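Local coordinates for protein dihydropteroate synthase (Xanthomonas albilineans, PDB 6Q62) that probably catalyses the condensation of para-aminobenzoate with 6-hydroxymethyl-7,8-dihydropterin diphosphate to form 7,8-dihydropteroate, a magnesium-dependent step of folate biosynthesis, at residues P20-I25 with H263-T268; L223-S228 with L237-V242. All blocks are in the same frame, centred on the assembly; numbering follows the deposited sequence.

Dihydropteroate synthase illustrates how a TIM barrel builds its working end from loops at the C-terminal ends of the strands. Contact 1 sets the first strand, 21-27, against the turn and helix 265-279 that follow the last strand, 259-262, so its halves come from the two ends of the barrel sequence. Contact 2 falls between them along the chain, around the two ends of helix 227-233, up to the start of helix 242-254. The contact centres are about 14 Å apart, yet they touch: His263 ND1 and Ser224 OG probably share a hydrogen bond, and Asp264 forms a salt bridge with Arg225. The closing strand's loop is thereby tied to the loop carrying Lys226 of the 6-chloroguanine pocket.

Contact 1: residues P20-I25 with H263-T268; sequences PRVMGI and HDVAAT. With SO4 (sulfate ion), chain H.
Ile25 lays its CD1 methyl over one face of the His263 imidazole, 3.6 Å from CE1 and 11° off the ring normal, a nearly centred CH-pi contact. The second branch, CG2, reaches toward the rim, 4.0 Å from His263 NE2. With chi1 at -65°, CG of His263 stands beside its own backbone N and the ring swings back toward the strand, although the bond to CB sets out away from it. NE2 donates to sulfate O1 at 3.0 Å, at the ring edge and in its plane, and ND1 is probably hydrogen-bonded to Ser224 OG. These bonds, with the methyl over the face, would fix the ring's rotation. Arg261 and Asn27 also bind this sulfate, probably from the crystallisation liquor; the Asn-Arg-His grouping is consistent with the diphosphate-binding site known in this family. Deeper in, the touching atoms are carbons. Val265 CG2 packs 3.8 Å from Gly24 CA, where a glycine lets the helix come close to the strand, while its CG1 meets Val22 CG1. The other methyl of Val22, CG2, lies against Thr268 CG2 at 4.1 Å. Thr268 OG1 and N grip Asp264 O from opposite faces of the carbonyl plane. His263 directly follows strand 259-262, and the Ile25 side chain is about 6 Å from the bound 6-chloroguanine. The last helix of the TIM barrel thus packs on the first strand, outside the seam where strands 21-27 and 259-262 pair.

Contact 2: residues L223-S228 with L237-V242; sequences LSRKRS and LPEQRV. With 6GU (6-chloroguanine), chain E; SO4 (sulfate ion), chain I.
The guanidinium of Arg241 lies edge-on to its acceptors, with Pro238 N 4.1 Å above one face, toward the rim. NH1 donates to Arg225 O at 2.8 Å; that oxygen sits in the guanidinium plane, but the donor stands 37° out of the carbonyl plane. With its other hydrogen NH1 binds sulfate O3, and NH2 binds O4 in a nearly straight bond of 169°, a two-nitrogen clasp on the edge NH1 shares with NH2; Arg235 O takes NE. Arg227 bends at chi3 (-63°) and lays a face of its guanidinium across the sulfate, O4 being over its centre and NH2 2.8 Å from O2. The third guanidinium, that of Arg225, has Glu239 CA over one face, offset toward the rim, 4.0 Å from NH1. Its extended chain passes the carbonyl of Pro238, whose O is 3.5 Å from Arg225 CG, and runs alongside Val242, where CG2 lies 3.9 Å from NH2. Asp264 holds the charged end in a salt bridge. Lys226 sends its extended chain off at a wide angle to that of Arg225; Phe193 O and Gly222 O are partners of its NZ, whose exact place is less certain. The sulfate, probably from the crystallisation liquor, sits near the N-terminal end of helix 227-233. The type II turn Leu223 to Lys226 belongs to the loop after the seventh strand of the TIM barrel, whose Lys226 lines the pterin-site pocket occupied by 6-chloroguanine.

Contact 1: residues P20-I25 with H263-T268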
# COMPACT_ATOMS: atom_id res chain seq x y z
N PRO A 20 4.77 -11.91 -7.95
CA PRO A 20 5.41 -11.79 -6.62
C PRO A 20 4.71 -12.63 -5.57
O PRO A 20 3.48 -12.64 -5.49
CB PRO A 20 5.32 -10.30 -6.30
CG PRO A 20 5.19 -9.65 -7.64
CD PRO A 20 4.35 -10.59 -8.45
N ARG A 21 5.49 -13.36 -4.78
CA ARG A 21 5.01 -14.26 -3.74
C ARG A 21 5.39 -13.71 -2.37
O ARG A 21 6.33 -12.91 -2.25
CB ARG A 21 5.56 -15.68 -3.96
CG ARG A 21 5.14 -16.28 -5.32
CD ARG A 21 3.71 -16.76 -5.29
NE ARG A 21 3.24 -17.24 -6.60
CZ ARG A 21 2.03 -17.75 -6.80
NH1 ARG A 21 1.18 -17.88 -5.79
NH2 ARG A 21 1.66 -18.16 -8.00
N VAL A 22 4.62 -14.09 -1.36
CA VAL A 22 4.77 -13.57 -0.01
C VAL A 22 5.36 -14.59 0.93
O VAL A 22 4.83 -15.71 1.08
CB VAL A 22 3.43 -13.00 0.51
CG1 VAL A 22 3.54 -12.53 1.97
CG2 VAL A 22 2.96 -11.84 -0.39
N MET A 23 6.50 -14.20 1.51
CA MET A 23 7.25 -15.01 2.49
C MET A 23 6.90 -14.49 3.90
O MET A 23 7.32 -13.41 4.26
CB MET A 23 8.77 -14.89 2.25
CG MET A 23 9.62 -15.63 3.29
SD MET A 23 11.38 -15.17 3.14
CE MET A 23 12.03 -16.63 2.33
N GLY A 24 6.14 -15.25 4.66
CA GLY A 24 5.72 -14.83 6.00
C GLY A 24 6.80 -15.08 7.04
O GLY A 24 7.34 -16.19 7.10
N ILE A 25 7.11 -14.06 7.86
CA ILE A 25 8.14 -14.12 8.89
C ILE A 25 7.67 -14.86 10.13
O ILE A 25 6.72 -14.42 10.78
CB ILE A 25 8.64 -12.70 9.24
CG1 ILE A 25 9.27 -12.02 8.01
CG2 ILE A 25 9.63 -12.74 10.42
CD1 ILE A 25 9.60 -10.51 8.20
N HIS A 263 6.01 -9.29 7.70
CA HIS A 263 5.30 -9.66 8.92
C HIS A 263 3.78 -9.59 8.63
O HIS A 263 3.02 -10.42 9.11
CB HIS A 263 5.58 -8.63 10.05
CG HIS A 263 7.00 -8.60 10.50
ND1 HIS A 263 7.89 -7.69 9.99
CD2 HIS A 263 7.63 -9.35 11.44
CE1 HIS A 263 9.05 -7.93 10.59
NE2 HIS A 263 8.94 -8.91 11.48
N ASP A 264 3.35 -8.57 7.86
CA ASP A 264 1.94 -8.26 7.63
C ASP A 264 1.43 -8.92 6.36
O ASP A 264 1.30 -8.30 5.29
CB ASP A 264 1.76 -6.75 7.61
CG ASP A 264 2.30 -6.19 8.92
OD1 ASP A 264 1.64 -6.36 9.96
OD2 ASP A 264 3.43 -5.64 8.92
N VAL A 265 1.24 -10.23 6.49
CA VAL A 265 0.89 -11.07 5.34
C VAL A 265 -0.43 -10.66 4.70
O VAL A 265 -0.43 -10.39 3.49
CB VAL A 265 0.96 -12.56 5.67
CG1 VAL A 265 0.44 -13.41 4.51
CG2 VAL A 265 2.40 -12.96 6.02
N ALA A 266 -1.54 -10.67 5.43
CA ALA A 266 -2.86 -10.36 4.83
C ALA A 266 -2.86 -9.01 4.13
O ALA A 266 -3.35 -8.92 3.00
CB ALA A 266 -3.95 -10.39 5.91
N ALA A 267 -2.26 -7.98 4.75
CA ALA A 267 -2.23 -6.65 4.14
C ALA A 267 -1.41 -6.63 2.86
O ALA A 267 -1.84 -6.02 1.87
CB ALA A 267 -1.70 -5.62 5.13
N THR A 268 -0.24 -7.32 2.85
CA THR A 268 0.60 -7.37 1.67
C THR A 268 -0.10 -8.14 0.55
O THR A 268 -0.09 -7.71 -0.60
CB THR A 268 1.99 -7.97 2.03
OG1 THR A 268 2.60 -7.20 3.11
CG2 THR A 268 2.94 -7.97 0.82
S SO4 H . 12.88 -9.80 11.42
O1 SO4 H . 11.71 -9.56 12.29
O2 SO4 H . 14.10 -9.28 12.04
O3 SO4 H . 13.06 -11.28 11.19
O4 SO4 H . 12.72 -9.12 10.14

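Contact 2: residues L223-S228 with L237-V242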
# COMPACT_ATOMS: atom_id res chain seq x y z
N LEU A 223 11.57 -5.37 3.59
CA LEU A 223 11.68 -4.05 4.22
C LEU A 223 10.71 -3.98 5.40
O LEU A 223 10.54 -2.91 6.00
CB LEU A 223 11.32 -2.94 3.20
CG LEU A 223 12.19 -2.82 1.95
CD1 LEU A 223 11.43 -3.28 0.71
CD2 LEU A 223 12.58 -1.39 1.72
N SER A 224 10.14 -5.12 5.76
CA SER A 224 9.07 -5.20 6.75
C SER A 224 9.36 -4.60 8.12
O SER A 224 10.17 -5.10 8.88
CB SER A 224 8.59 -6.64 6.88
OG SER A 224 7.39 -6.65 7.62
N ARG A 225 8.63 -3.52 8.43
CA ARG A 225 8.66 -2.79 9.70
C ARG A 225 10.06 -2.33 10.07
O ARG A 225 10.34 -2.08 11.25
CB ARG A 225 8.05 -3.64 10.83
CG ARG A 225 6.59 -4.06 10.55
CD ARG A 225 6.15 -4.94 11.68
NE ARG A 225 4.75 -5.34 11.58
CZ ARG A 225 4.02 -5.75 12.61
NH1 ARG A 225 4.57 -5.86 13.82
NH2 ARG A 225 2.75 -6.07 12.45
N LYS A 226 10.92 -2.19 9.06
CA LYS A 226 12.30 -1.84 9.33
C LYS A 226 12.47 -0.36 9.69
O LYS A 226 11.60 0.47 9.40
CB LYS A 226 13.20 -2.26 8.19
CG LYS A 226 13.29 -3.80 8.14
CD LYS A 226 14.30 -4.30 7.17
CE LYS A 226 14.53 -5.77 7.48
NZ LYS A 226 15.35 -6.37 6.43
N ARG A 227 13.61 -0.04 10.35
CA ARG A 227 13.91 1.31 10.81
C ARG A 227 13.76 2.32 9.70
O ARG A 227 13.23 3.40 9.98
CB ARG A 227 15.34 1.38 11.42
CG ARG A 227 15.77 2.79 11.88
CD ARG A 227 17.17 2.83 12.47
NE ARG A 227 17.29 2.00 13.67
CZ ARG A 227 17.13 2.45 14.92
NH1 ARG A 227 16.91 3.73 15.15
NH2 ARG A 227 17.24 1.61 15.94
N SER A 228 14.25 2.03 8.47
CA SER A 228 14.15 2.96 7.35
C SER A 228 12.73 3.32 7.04
O SER A 228 12.46 4.49 6.78
CB SER A 228 14.86 2.42 6.12
OG SER A 228 16.25 2.42 6.39
N LEU A 237 7.21 3.03 16.47
CA LEU A 237 7.05 1.63 16.85
C LEU A 237 6.90 0.71 15.65
O LEU A 237 6.22 1.09 14.69
CB LEU A 237 5.92 1.42 17.87
CG LEU A 237 5.99 2.30 19.16
CD1 LEU A 237 4.70 2.18 19.98
CD2 LEU A 237 7.23 2.00 20.01
N PRO A 238 7.55 -0.48 15.66
CA PRO A 238 7.44 -1.39 14.51
C PRO A 238 6.01 -1.64 14.07
O PRO A 238 5.76 -1.60 12.88
CB PRO A 238 8.14 -2.67 15.01
CG PRO A 238 9.14 -2.17 15.98
CD PRO A 238 8.43 -1.06 16.70
N GLU A 239 5.07 -1.83 15.01
CA GLU A 239 3.66 -2.10 14.69
C GLU A 239 2.96 -0.93 13.99
O GLU A 239 1.88 -1.13 13.46
CB GLU A 239 2.84 -2.55 15.93
CG GLU A 239 3.61 -3.25 17.04
CD GLU A 239 4.30 -2.31 18.01
OE1 GLU A 239 5.55 -2.31 18.03
OE2 GLU A 239 3.60 -1.56 18.73
N GLN A 240 3.54 0.29 14.03
CA GLN A 240 2.98 1.51 13.42
C GLN A 240 3.46 1.64 11.97
O GLN A 240 3.01 2.53 11.25
CB GLN A 240 3.43 2.77 14.21
CG GLN A 240 2.92 2.80 15.65
CD GLN A 240 3.51 3.93 16.48
OE1 GLN A 240 4.65 4.38 16.27
NE2 GLN A 240 2.73 4.39 17.44
N ARG A 241 4.35 0.71 11.54
CA ARG A 241 4.98 0.79 10.22
C ARG A 241 4.35 -0.12 9.18
O ARG A 241 4.92 -0.32 8.10
CB ARG A 241 6.48 0.43 10.35
CG ARG A 241 7.25 1.38 11.22
CD ARG A 241 8.58 0.77 11.58
NE ARG A 241 9.29 1.61 12.55
CZ ARG A 241 10.44 1.29 13.13
NH1 ARG A 241 11.04 0.15 12.84
NH2 ARG A 241 11.01 2.13 13.99
N VAL A 242 3.17 -0.61 9.46
CA VAL A 242 2.52 -1.55 8.54
C VAL A 242 2.19 -0.90 7.18
O VAL A 242 2.58 -1.44 6.14
CB VAL A 242 1.31 -2.22 9.17
CG1 VAL A 242 0.67 -3.19 8.20
CG2 VAL A 242 1.67 -2.90 10.49
CL6 6GU E . 15.68 -8.33 4.45
N1 6GU E . 16.11 -10.70 3.86
C2 6GU E . 16.40 -12.01 4.24
N2 6GU E . 16.67 -12.82 3.23
N3 6GU E . 16.43 -12.48 5.54
C4 6GU E . 16.19 -11.52 6.50
C5 6GU E . 15.91 -10.16 6.18
C6 6GU E . 15.90 -9.87 4.85
N7 6GU E . 15.73 -9.44 7.36
C8 6GU E . 15.90 -10.40 8.36
N9 6GU E . 16.17 -11.64 7.88
S SO4 I . 13.82 -0.11 15.17
O1 SO4 I . 13.32 -0.51 16.48
O2 SO4 I . 15.28 -0.25 15.12
O3 SO4 I . 13.22 -0.97 14.16
O4 SO4 I . 13.50 1.29 14.91